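Local coordinates for protein lysine-sensitive aspartokinase 3 (PDB 2J0W) that catalyses the ATP-dependent phosphorylation of L-aspartate to 4-phospho-L-aspartate, the first step of lysine biosynthesis, and is inhibited allosterically by lysine, at residues V37-S41 against G118-T123; Q136-V142 against E176-Q182; D112-S116 against R192-L196; L47-L51 against K63-I67; R151-A155 against T356-S360. All blocks are in the same frame, centred on the assembly; numbering follows the deposited sequence.

Contact 1: V37-S41 against G118-T123; sequences VLSAS and GELMST. With ASP (aspartic acid), chain B.
The Glu119 carboxylate lies between Ala40 and the bound substrate aspartate. Over one face sits Ala40: its N is 2.8 Å from Glu119 OE2 but well out of the carboxylate plane, giving a weak, bent bond (119° at the hydrogen), and its CB lies 3.4 Å from Glu119 OE1. The substrate's amino N approaches the oxygen edge, tilted toward the other face, and bonds Glu119 OE2 at 3.0 Å. Glu119 CG nearly eclipses the backbone N (chi1 -8°), and a bend at the next bond brings the carboxylate round to the ligand. Ser39 OG comes to 3.4 Å from the substrate OD1 and is hydrogen-bonded to Ser201 OG, a further residue of the aspartate pocket. One turn along the helix, Ser122 OG lies 2.9 Å from Ser39 O, with Glu119 O a second possible acceptor. Ala40 CB presses on backbone, 3.2 Å from Gly118 C. Farther from the ligand, the side chains of Leu38 and Thr123 slide past each other, with Leu38 CB 3.8 Å from Thr123 CG2. The C-terminal end of strand 33-38, bonded to strand 5-9 and to Thr181 and Gly183, thus meets helix 108-131, whose Met121 packs on helix 82-102.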
# COMPACT_ATOMS: atom_id res chain seq x y z
N VAL A 37 -16.62 17.83 -30.97
CA VAL A 37 -15.63 16.78 -30.99
C VAL A 37 -16.35 15.48 -31.25
O VAL A 37 -17.26 15.11 -30.50
CB VAL A 37 -14.87 16.75 -29.66
CG1 VAL A 37 -13.96 15.54 -29.59
CG2 VAL A 37 -14.06 18.02 -29.52
N LEU A 38 -15.96 14.78 -32.31
CA LEU A 38 -16.62 13.52 -32.65
C LEU A 38 -15.69 12.33 -32.57
O LEU A 38 -14.50 12.45 -32.86
CB LEU A 38 -17.17 13.56 -34.07
CG LEU A 38 -18.21 14.60 -34.48
CD1 LEU A 38 -18.50 14.40 -35.97
CD2 LEU A 38 -19.48 14.44 -33.65
N SER A 39 -16.25 11.20 -32.16
CA SER A 39 -15.52 9.95 -32.11
C SER A 39 -15.97 9.36 -33.44
O SER A 39 -16.79 9.96 -34.13
CB SER A 39 -16.04 9.04 -30.99
OG SER A 39 -15.76 9.52 -29.69
N ALA A 40 -15.46 8.19 -33.80
CA ALA A 40 -15.88 7.57 -35.04
C ALA A 40 -17.21 6.90 -34.75
O ALA A 40 -17.55 6.66 -33.59
CB ALA A 40 -14.83 6.55 -35.48
N SER A 41 -17.95 6.58 -35.79
CA SER A 41 -19.24 5.92 -35.61
C SER A 41 -19.11 4.57 -34.92
O SER A 41 -18.11 3.87 -35.07
CB SER A 41 -19.93 5.77 -36.96
OG SER A 41 -20.08 7.04 -37.58
N GLY A 118 -11.08 6.47 -38.52
CA GLY A 118 -12.47 6.46 -38.09
C GLY A 118 -13.02 7.85 -37.79
O GLY A 118 -14.03 8.28 -38.37
N GLU A 119 -12.37 8.57 -36.88
CA GLU A 119 -12.82 9.92 -36.55
C GLU A 119 -12.64 10.86 -37.75
O GLU A 119 -13.27 11.91 -37.83
CB GLU A 119 -12.07 10.47 -35.34
CG GLU A 119 -11.18 9.49 -34.58
CD GLU A 119 -11.92 8.33 -33.95
OE1 GLU A 119 -11.66 7.18 -34.34
OE2 GLU A 119 -12.75 8.56 -33.05
N LEU A 120 -11.78 10.50 -38.70
CA LEU A 120 -11.65 11.36 -39.87
C LEU A 120 -12.92 11.26 -40.71
O LEU A 120 -13.51 12.27 -41.08
CB LEU A 120 -10.42 10.98 -40.71
CG LEU A 120 -9.09 11.50 -40.14
CD1 LEU A 120 -7.92 11.00 -40.95
CD2 LEU A 120 -9.10 13.02 -40.13
N MET A 121 -13.36 10.04 -40.99
CA MET A 121 -14.57 9.86 -41.79
C MET A 121 -15.81 10.41 -41.09
O MET A 121 -16.64 11.04 -41.72
CB MET A 121 -14.78 8.38 -42.14
CG MET A 121 -13.75 7.85 -43.12
SD MET A 121 -13.70 6.06 -43.17
CE MET A 121 -14.84 5.76 -44.46
N SER A 122 -15.95 10.18 -39.79
CA SER A 122 -17.12 10.67 -39.08
C SER A 122 -17.22 12.20 -39.10
O SER A 122 -18.28 12.73 -39.40
CB SER A 122 -17.14 10.17 -37.63
OG SER A 122 -16.10 10.76 -36.87
N THR A 123 -16.13 12.91 -38.80
CA THR A 123 -16.19 14.38 -38.80
C THR A 123 -16.43 14.96 -40.20
O THR A 123 -17.02 16.03 -40.32
CB THR A 123 -14.91 15.03 -38.24
OG1 THR A 123 -13.77 14.53 -38.94
CG2 THR A 123 -14.77 14.74 -36.77
N ASP B . -12.95 6.22 -31.18
CA ASP B . -12.15 5.79 -30.04
C ASP B . -12.75 4.46 -29.53
O ASP B . -13.63 3.91 -30.23
CB ASP B . -12.14 6.92 -28.96
CG ASP B . -13.47 7.22 -28.24
OD1 ASP B . -14.49 6.53 -28.55
OD2 ASP B . -13.51 8.14 -27.35
OXT ASP B . -12.35 4.00 -28.41

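Contact 2: Q136-V142 against E176-Q182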
# COMPACT_ATOMS: atom_id res chain seq x y z
N GLN A 136 -22.79 27.46 -41.36
CA GLN A 136 -21.38 27.70 -41.55
C GLN A 136 -20.67 26.68 -40.67
O GLN A 136 -20.52 26.91 -39.47
CB GLN A 136 -21.00 29.10 -41.08
CG GLN A 136 -21.29 30.19 -42.07
CD GLN A 136 -20.58 29.93 -43.37
OE1 GLN A 136 -21.06 29.19 -44.23
NE2 GLN A 136 -19.38 30.54 -43.53
N ALA A 137 -20.25 25.56 -41.24
CA ALA A 137 -19.57 24.55 -40.44
C ALA A 137 -18.35 24.05 -41.18
O ALA A 137 -18.47 23.51 -42.27
CB ALA A 137 -20.51 23.37 -40.14
N GLN A 138 -17.17 24.24 -40.60
CA GLN A 138 -15.96 23.77 -41.26
C GLN A 138 -15.25 22.63 -40.53
O GLN A 138 -15.29 22.51 -39.31
CB GLN A 138 -15.01 24.94 -41.51
CG GLN A 138 -14.75 25.82 -40.29
CD GLN A 138 -13.92 27.03 -40.63
OE1 GLN A 138 -12.85 26.91 -41.23
NE2 GLN A 138 -14.42 28.22 -40.23
N TRP A 139 -14.61 21.78 -41.33
CA TRP A 139 -13.87 20.62 -40.85
C TRP A 139 -12.48 21.07 -40.44
O TRP A 139 -11.88 21.92 -41.10
CB TRP A 139 -13.80 19.59 -41.97
CG TRP A 139 -13.17 18.29 -41.61
CD1 TRP A 139 -13.79 17.21 -41.04
CD2 TRP A 139 -11.80 17.92 -41.80
NE1 TRP A 139 -12.88 16.19 -40.86
CE2 TRP A 139 -11.65 16.60 -41.31
CE3 TRP A 139 -10.68 18.58 -42.33
CZ2 TRP A 139 -10.42 15.92 -41.35
CZ3 TRP A 139 -9.46 17.90 -42.36
CH2 TRP A 139 -9.34 16.59 -41.87
N PHE A 140 -11.96 20.50 -39.35
CA PHE A 140 -10.62 20.84 -38.87
C PHE A 140 -9.89 19.60 -38.39
O PHE A 140 -10.47 18.77 -37.70
CB PHE A 140 -10.71 21.84 -37.72
CG PHE A 140 -9.38 22.37 -37.29
CD1 PHE A 140 -8.69 23.28 -38.09
CD2 PHE A 140 -8.80 21.95 -36.10
CE1 PHE A 140 -7.43 23.76 -37.70
CE2 PHE A 140 -7.54 22.42 -35.71
CZ PHE A 140 -6.85 23.33 -36.51
N ASP A 141 -8.61 19.50 -38.73
CA ASP A 141 -7.77 18.35 -38.36
C ASP A 141 -7.03 18.57 -37.02
O ASP A 141 -5.96 19.17 -36.99
CB ASP A 141 -6.74 18.11 -39.47
CG ASP A 141 -5.92 16.85 -39.26
OD1 ASP A 141 -5.69 16.44 -38.10
OD2 ASP A 141 -5.50 16.26 -40.28
N VAL A 142 -7.59 18.07 -35.91
CA VAL A 142 -6.94 18.27 -34.61
C VAL A 142 -5.47 18.01 -34.63
O VAL A 142 -4.73 18.62 -33.87
CB VAL A 142 -7.48 17.37 -33.48
CG1 VAL A 142 -8.62 18.06 -32.76
CG2 VAL A 142 -7.87 16.03 -34.02
N GLU A 176 -14.59 32.77 -37.05
CA GLU A 176 -15.31 32.75 -38.33
C GLU A 176 -16.64 32.04 -38.20
O GLU A 176 -17.66 32.54 -38.66
CB GLU A 176 -14.50 32.01 -39.39
CG GLU A 176 -13.16 32.59 -39.69
CD GLU A 176 -12.42 31.75 -40.71
OE1 GLU A 176 -12.22 30.54 -40.44
OE2 GLU A 176 -12.03 32.29 -41.77
N GLY A 177 -16.63 30.86 -37.60
CA GLY A 177 -17.87 30.12 -37.47
C GLY A 177 -17.73 28.84 -36.69
O GLY A 177 -16.99 28.76 -35.72
N LEU A 178 -18.44 27.81 -37.14
CA LEU A 178 -18.41 26.53 -36.47
C LEU A 178 -17.25 25.66 -36.90
O LEU A 178 -16.81 25.71 -38.05
CB LEU A 178 -19.73 25.80 -36.70
CG LEU A 178 -20.14 24.94 -35.51
CD1 LEU A 178 -20.12 25.81 -34.25
CD2 LEU A 178 -21.52 24.36 -35.76
N VAL A 179 -16.78 24.84 -35.97
CA VAL A 179 -15.65 23.97 -36.23
C VAL A 179 -15.87 22.56 -35.74
O VAL A 179 -16.14 22.32 -34.57
CB VAL A 179 -14.39 24.54 -35.60
CG1 VAL A 179 -13.20 23.64 -35.88
CG2 VAL A 179 -14.16 25.94 -36.15
N ILE A 180 -15.76 21.61 -36.65
CA ILE A 180 -15.94 20.21 -36.33
C ILE A 180 -14.57 19.55 -36.46
O ILE A 180 -13.90 19.68 -37.50
CB ILE A 180 -16.95 19.57 -37.29
CG1 ILE A 180 -18.22 20.43 -37.32
CG2 ILE A 180 -17.28 18.14 -36.86
CD1 ILE A 180 -18.71 20.81 -35.95
N THR A 181 -14.15 18.86 -35.41
CA THR A 181 -12.86 18.18 -35.45
C THR A 181 -12.95 16.82 -34.76
O THR A 181 -14.02 16.44 -34.26
CB THR A 181 -11.76 19.06 -34.81
OG1 THR A 181 -10.49 18.44 -35.04
CG2 THR A 181 -11.99 19.27 -33.29
N GLN A 182 -11.84 16.09 -34.71
CA GLN A 182 -11.86 14.75 -34.11
C GLN A 182 -11.13 14.54 -32.79
O GLN A 182 -10.04 15.05 -32.57
CB GLN A 182 -11.32 13.75 -35.14
CG GLN A 182 -10.08 14.20 -35.88
CD GLN A 182 -10.33 15.33 -36.86
OE1 GLN A 182 -9.45 16.16 -37.09
NE2 GLN A 182 -11.52 15.36 -37.45
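Backbone bonds pair strand 137-139 with strand 178-182 in parallel. Gln138 is gripped twice, its N donating to Leu178 O at 3.0 Å and its O receiving Ile180 N at 2.8 Å; Leu178 N to Gln136 O and Phe140 N to Ile180 O extend the pairing to both ends. This is the beta-alpha-beta crossover of the amino acid kinase fold: helix 159-176 links the two strands, and 137-139 forms the outer edge of the central sheet. Side-chain bonds close the two ends of the pairing. Gln138 NE2, with its partner near the amide plane, meets Glu176 OE1 at 3.2 Å from above the carboxylate plane; the same oxygen forms a salt bridge with Arg173. At the other end Thr181 OG1, anti to its own N (chi1 -172°), donates to Phe140 O at 2.7 Å, and Val142 N reaches Gln182 OE1 at 2.9 Å. Apolar contacts divide between the faces: Ala137 CB meets Leu178 CB on the face of Trp139 and Ile180, while Val179 CG1 lies 3.6 Å from Phe140 CB on the side of helix 159-176. The Trp139 and Gln182 side chains cross at about a right angle, with ring and amide planes 37° apart, and Trp139 NE1 is hydrogen-bonded to Thr123 OG1.

Contact 3: D112-S116 against R192-L196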
# COMPACT_ATOMS: atom_id res chain seq x y z
N ASP A 112 -2.18 3.21 -34.74
CA ASP A 112 -2.66 4.56 -34.46
C ASP A 112 -3.00 5.26 -35.78
O ASP A 112 -4.00 5.97 -35.87
CB ASP A 112 -1.60 5.38 -33.71
CG ASP A 112 -1.77 5.31 -32.19
OD1 ASP A 112 -2.49 4.42 -31.70
OD2 ASP A 112 -1.17 6.15 -31.48
N GLU A 113 -2.16 5.05 -36.79
CA GLU A 113 -2.36 5.68 -38.09
C GLU A 113 -3.58 5.14 -38.83
O GLU A 113 -4.30 5.88 -39.48
CB GLU A 113 -1.14 5.50 -38.97
CG GLU A 113 -1.36 5.95 -40.41
CD GLU A 113 -1.79 7.40 -40.53
OE1 GLU A 113 -1.14 8.27 -39.92
OE2 GLU A 113 -2.76 7.67 -41.26
N LEU A 114 -3.79 3.84 -38.73
CA LEU A 114 -4.92 3.24 -39.40
C LEU A 114 -6.18 3.54 -38.60
O LEU A 114 -7.21 3.91 -39.16
CB LEU A 114 -4.71 1.73 -39.51
CG LEU A 114 -5.65 0.96 -40.43
CD1 LEU A 114 -5.14 -0.45 -40.57
CD2 LEU A 114 -7.05 0.98 -39.86
N VAL A 115 -6.11 3.38 -37.28
CA VAL A 115 -7.30 3.63 -36.49
C VAL A 115 -7.74 5.08 -36.52
O VAL A 115 -8.91 5.37 -36.34
CB VAL A 115 -7.13 3.18 -35.03
CG1 VAL A 115 -8.25 3.77 -34.19
CG2 VAL A 115 -7.17 1.65 -34.93
N SER A 116 -6.81 5.99 -36.75
CA SER A 116 -7.16 7.39 -36.77
C SER A 116 -8.25 7.66 -37.82
O SER A 116 -9.12 8.52 -37.62
CB SER A 116 -5.93 8.21 -37.08
OG SER A 116 -5.46 7.88 -38.37
N ARG A 192 4.09 11.88 -37.35
CA ARG A 192 3.36 10.61 -37.29
C ARG A 192 2.10 10.74 -36.45
O ARG A 192 2.09 11.48 -35.46
CB ARG A 192 4.27 9.53 -36.72
CG ARG A 192 5.53 9.36 -37.54
CD ARG A 192 6.37 8.19 -37.07
NE ARG A 192 7.08 8.47 -35.83
CZ ARG A 192 7.74 7.55 -35.14
NH1 ARG A 192 7.78 6.30 -35.58
NH2 ARG A 192 8.38 7.88 -34.02
N THR A 193 1.05 10.03 -36.84
CA THR A 193 -0.22 10.08 -36.13
C THR A 193 -0.22 9.24 -34.86
O THR A 193 0.32 8.14 -34.83
CB THR A 193 -1.39 9.59 -37.01
OG1 THR A 193 -1.36 10.28 -38.27
CG2 THR A 193 -2.73 9.90 -36.33
N THR A 194 -0.85 9.78 -33.81
CA THR A 194 -0.96 9.09 -32.53
C THR A 194 -2.40 9.08 -32.07
O THR A 194 -3.24 9.79 -32.64
CB THR A 194 -0.17 9.81 -31.44
OG1 THR A 194 -0.64 11.17 -31.36
CG2 THR A 194 1.33 9.79 -31.76
N THR A 195 -2.70 8.28 -31.06
CA THR A 195 -4.05 8.25 -30.49
C THR A 195 -3.87 8.35 -28.98
O THR A 195 -2.81 7.98 -28.47
CB THR A 195 -4.80 6.95 -30.83
OG1 THR A 195 -4.12 5.82 -30.26
CG2 THR A 195 -4.91 6.80 -32.32
N LEU A 196 -4.87 8.87 -28.27
CA LEU A 196 -4.77 9.04 -26.82
C LEU A 196 -5.18 7.80 -26.01
O LEU A 196 -5.08 7.80 -24.78
CB LEU A 196 -5.63 10.23 -26.39
CG LEU A 196 -5.32 11.51 -27.17
CD1 LEU A 196 -6.51 12.45 -27.14
CD2 LEU A 196 -4.06 12.18 -26.60
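Helix 108-131 lies across the second strand of a small two-stranded antiparallel sheet, 185-187 with 193-195, and the strand binds it through alternate threonines. Thr193 and Thr195 point toward the helix; Thr194 points away, and its OG1 pairs with Thr148 OG1. The axes of the two short segments come within 7.0 Å at 78°, so the strand runs nearly square to the helix.

The Asp112 carboxylate uses both oxygens on Thr195. Thr195 OG1 donates to Asp112 OD1 at 2.6 Å, coming from well above the carboxylate plane, while Thr195 N makes a short but weak, bent bond to Asp112 OD2 at 2.7 Å. That second oxygen also receives Gly153 N, so this buried carboxylate has three donors, one of them weak, which should restrict its rotation. Asp112 CB meanwhile rests 3.5 Å from Thr193 O.

Next along the helix, Glu113 sets off with CG anti to the backbone N (chi1 171°), then bends so that its OE1 accepts from Thr193 OG1 at 2.6 Å on the syn side, tilted out of the carboxylate plane. Arg143 NH1 is a second partner of the same hydroxyl. The methyl branch of Thr193 turns the other way, with CG2 packing 3.7 Å from Ser116 CB. Ser116 OG folds back onto its own helix and donates to Glu113 O at 2.6 Å. Val115 and Thr195 both touch Phe184 of the aspartate pocket, so this junction of helix and beta hairpin is consistent with a second-shell place beside the substrate site of the amino acid kinase fold.

Contact 4: L47-L51 against K63-I67; sequences LLVAL and KLDAI
Leu47 lies over the flank of helix 57-75 at 63-67, its CB 3.7 Å from Ile67 CG1 as the two side chains slide past each other. Helices 44-51 and 57-75 follow one another in the chain and form an antiparallel helical hairpin in the amino acid kinase domain; the axes of the short segments run at 156° and approach to 9.8 Å. The interface is wholly aliphatic. One methyl of Leu47, CD1, touches Ala66 CB at 3.7 Å, while the other, CD2, lies on the aliphatic part of Lys63, 3.6 Å from its CD. Lys63 bends at its second torsion (chi2 -71°), which carries the chain along the facing helix past Leu47 and Ala50. Its NZ makes a long, weak ion pair with Glu59. Deeper in, Ile67 CD1 enters between two leucines: the Leu48 side chain crosses that of Ile67 at about a right angle, bringing its CD2 against Ile67 CD1, and Leu51 meets Ile67 tip to tip. Helix 82-102 packs on Leu48 and Leu64 through Ile95 and on Ile67 through Leu92, and Leu48 continues onto Leu114 and Val115 of helix 108-131. Leu51 divides its branches, with CD2 3.5 Å from Lys63 CB and CD1 3.5 Å from Leu64 CD2.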
# COMPACT_ATOMS: atom_id res chain seq x y z
N LEU A 47 -13.50 -2.31 -35.61
CA LEU A 47 -13.22 -2.92 -36.89
C LEU A 47 -11.79 -2.55 -37.28
O LEU A 47 -10.96 -3.43 -37.58
CB LEU A 47 -14.22 -2.44 -37.95
CG LEU A 47 -15.59 -3.14 -37.80
CD1 LEU A 47 -16.64 -2.51 -38.71
CD2 LEU A 47 -15.41 -4.62 -38.11
N LEU A 48 -11.50 -1.25 -37.24
CA LEU A 48 -10.19 -0.72 -37.57
C LEU A 48 -9.07 -1.34 -36.75
O LEU A 48 -7.98 -1.60 -37.27
CB LEU A 48 -10.17 0.80 -37.40
CG LEU A 48 -10.95 1.52 -38.50
CD1 LEU A 48 -10.93 3.01 -38.25
CD2 LEU A 48 -10.34 1.20 -39.87
N VAL A 49 -9.33 -1.59 -35.47
CA VAL A 49 -8.32 -2.19 -34.62
C VAL A 49 -8.10 -3.65 -35.01
O VAL A 49 -6.98 -4.14 -35.01
CB VAL A 49 -8.73 -2.09 -33.13
CG1 VAL A 49 -7.90 -3.06 -32.28
CG2 VAL A 49 -8.52 -0.66 -32.64
N ALA A 50 -9.17 -4.35 -35.36
CA ALA A 50 -9.03 -5.74 -35.75
C ALA A 50 -8.20 -5.84 -37.03
O ALA A 50 -7.47 -6.81 -37.23
CB ALA A 50 -10.39 -6.36 -35.97
N LEU A 51 -8.31 -4.82 -37.89
CA LEU A 51 -7.55 -4.80 -39.13
C LEU A 51 -6.07 -4.47 -38.92
O LEU A 51 -5.21 -4.95 -39.65
CB LEU A 51 -8.17 -3.81 -40.10
CG LEU A 51 -9.49 -4.23 -40.73
CD1 LEU A 51 -10.10 -3.04 -41.45
CD2 LEU A 51 -9.24 -5.39 -41.69
N LYS A 63 -14.14 -7.15 -42.89
CA LYS A 63 -14.00 -5.96 -42.07
C LYS A 63 -14.06 -4.68 -42.90
O LYS A 63 -14.74 -3.72 -42.52
CB LYS A 63 -12.69 -5.98 -41.30
CG LYS A 63 -12.46 -7.23 -40.49
CD LYS A 63 -13.36 -7.35 -39.28
CE LYS A 63 -12.79 -8.45 -38.38
NZ LYS A 63 -13.63 -8.79 -37.22
N LEU A 64 -13.35 -4.66 -44.02
CA LEU A 64 -13.34 -3.48 -44.86
C LEU A 64 -14.73 -3.19 -45.38
O LEU A 64 -15.10 -2.03 -45.61
CB LEU A 64 -12.36 -3.65 -46.02
CG LEU A 64 -10.91 -3.88 -45.57
CD1 LEU A 64 -10.06 -4.32 -46.74
CD2 LEU A 64 -10.35 -2.61 -44.94
N ASP A 65 -15.53 -4.23 -45.57
CA ASP A 65 -16.87 -4.01 -46.07
C ASP A 65 -17.79 -3.52 -44.97
O ASP A 65 -18.65 -2.66 -45.19
CB ASP A 65 -17.43 -5.28 -46.70
CG ASP A 65 -17.42 -5.22 -48.21
OD1 ASP A 65 -17.80 -4.16 -48.78
OD2 ASP A 65 -17.05 -6.23 -48.84
N ALA A 66 -17.63 -4.08 -43.78
CA ALA A 66 -18.45 -3.64 -42.67
C ALA A 66 -18.11 -2.16 -42.47
O ALA A 66 -18.97 -1.35 -42.13
CB ALA A 66 -18.13 -4.48 -41.41
N ILE A 67 -16.86 -1.79 -42.70
CA ILE A 67 -16.45 -0.40 -42.56
C ILE A 67 -17.07 0.46 -43.66
O ILE A 67 -17.62 1.53 -43.38
CB ILE A 67 -14.91 -0.26 -42.57
CG1 ILE A 67 -14.35 -0.82 -41.27
CG2 ILE A 67 -14.51 1.20 -42.77
CD1 ILE A 67 -12.86 -0.72 -41.16

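Contact 5: R151-A155 against T356-S360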
# COMPACT_ATOMS: atom_id res chain seq x y z
N ARG A 151 4.53 8.03 -27.64
CA ARG A 151 4.03 6.80 -27.03
C ARG A 151 2.75 6.36 -27.76
O ARG A 151 1.65 6.71 -27.33
CB ARG A 151 3.71 7.03 -25.55
CG ARG A 151 3.25 5.76 -24.85
CD ARG A 151 3.08 5.95 -23.37
NE ARG A 151 2.86 4.67 -22.69
CZ ARG A 151 3.67 3.62 -22.77
NH1 ARG A 151 4.77 3.67 -23.51
NH2 ARG A 151 3.40 2.51 -22.10
N PHE A 152 2.89 5.60 -28.84
CA PHE A 152 1.72 5.19 -29.62
C PHE A 152 0.78 4.23 -28.89
O PHE A 152 1.21 3.36 -28.14
CB PHE A 152 2.15 4.57 -30.95
CG PHE A 152 2.94 5.50 -31.83
CD1 PHE A 152 4.33 5.54 -31.77
CD2 PHE A 152 2.28 6.34 -32.73
CE1 PHE A 152 5.06 6.41 -32.59
CE2 PHE A 152 3.00 7.21 -33.56
CZ PHE A 152 4.39 7.25 -33.49
N GLY A 153 -0.53 4.41 -29.12
CA GLY A 153 -1.52 3.57 -28.47
C GLY A 153 -2.18 4.30 -27.32
O GLY A 153 -3.35 4.06 -27.00
N ARG A 154 -1.42 5.19 -26.70
CA ARG A 154 -1.91 5.99 -25.59
C ARG A 154 -0.96 7.15 -25.40
O ARG A 154 -0.34 7.30 -24.35
CB ARG A 154 -2.03 5.14 -24.32
CG ARG A 154 -0.77 4.41 -23.95
CD ARG A 154 -1.06 3.38 -22.88
NE ARG A 154 0.12 3.03 -22.11
CZ ARG A 154 0.15 2.08 -21.18
NH1 ARG A 154 -0.94 1.38 -20.91
NH2 ARG A 154 1.28 1.84 -20.51
N ALA A 155 -0.85 7.97 -26.44
CA ALA A 155 0.02 9.13 -26.45
C ALA A 155 -0.40 10.11 -25.37
O ALA A 155 -1.56 10.21 -25.03
CB ALA A 155 -0.01 9.80 -27.81
N THR A 356 -4.11 -1.90 -19.97
CA THR A 356 -3.48 -0.74 -20.59
C THR A 356 -4.41 0.38 -21.04
O THR A 356 -4.11 1.56 -20.86
CB THR A 356 -2.65 -1.19 -21.81
OG1 THR A 356 -3.53 -1.75 -22.80
CG2 THR A 356 -1.63 -2.24 -21.39
N GLY A 357 -5.55 0.01 -21.62
CA GLY A 357 -6.44 1.03 -22.14
C GLY A 357 -5.82 1.58 -23.42
O GLY A 357 -6.24 2.59 -23.98
N SER A 358 -4.78 0.89 -23.90
CA SER A 358 -4.11 1.31 -25.11
C SER A 358 -4.94 0.97 -26.34
O SER A 358 -5.75 0.04 -26.32
CB SER A 358 -2.75 0.65 -25.25
OG SER A 358 -2.21 0.94 -26.52
N THR A 359 -4.75 1.74 -27.41
CA THR A 359 -5.46 1.54 -28.66
C THR A 359 -5.05 0.21 -29.29
O THR A 359 -5.83 -0.41 -30.01
CB THR A 359 -5.16 2.69 -29.62
OG1 THR A 359 -5.58 3.92 -29.03
CG2 THR A 359 -5.88 2.49 -30.94
N SER A 360 -3.83 -0.23 -29.03
CA SER A 360 -3.36 -1.48 -29.59
C SER A 360 -3.55 -2.63 -28.60
O SER A 360 -3.07 -2.59 -27.46
CB SER A 360 -1.89 -1.36 -30.00
OG SER A 360 -1.54 -2.39 -30.91
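Three groups from two consecutive residues, in a loop more than 200 positions away, converge on Gly153 O. Thr359 N donates to it at 2.7 Å in a fairly straight bond (161° at the hydrogen), Thr359 OG1 lies 3.0 Å from it, and Ser358 CA makes a CA-H...O contact at 3.4 Å. Thr359 OG1 is also hydrogen-bonded to Thr195 OG1, tying the loop to strand 193-195. Gly153 stands in a type II turn from Arg151 to Arg154 with a positive phi, and its bare CA comes within 3.3 Å of Ser358 OG.

Residues 356-360 are braced from within by two successive ST turns: Thr356 OG1 accepts from Ser358 N, and Ser358 OG from Ser360 N. At the last position of the turn, Arg154 runs extended from CG to NE and crosses Thr356 at about a right angle. Its NH1 donates to Thr356 O at 3.2 Å, with that oxygen at the guanidinium edge. Arg154 CD meanwhile passes 4.0 Å from Ser358 CB.

The contact joins the kinase domain to the ACT-containing region required for homodimerization, in the R-state with aspartate and ADP bound. Such a junction between catalytic and ACT regions is consistent with the coupling of lysine binding to activity in allosteric aspartokinases.

In the fold
Helix 108-131 runs through the set: contacts 1 and 3 use successive parts of it, their centres 13 Å apart, and Leu48 of contact 4 packs on it, with Leu48 CD2 3.3 Å from Leu114 CD2. Contact 1 touches the substrate aspartate directly. Contact 2 extends the same sheet outward, Leu38 N meeting Thr181 O at 3.2 Å. The side chain of Gln182 is about 9 Å from the bound aspartic acid. Contacts 3 and 5 are the closest pair, with centres 9 Å apart, and Thr195 and Thr359 each come within about 7 Å of the aspartate. A polar chain through Asp112, Thr195 and Thr359 therefore leads from near the substrate into the ACT-containing region.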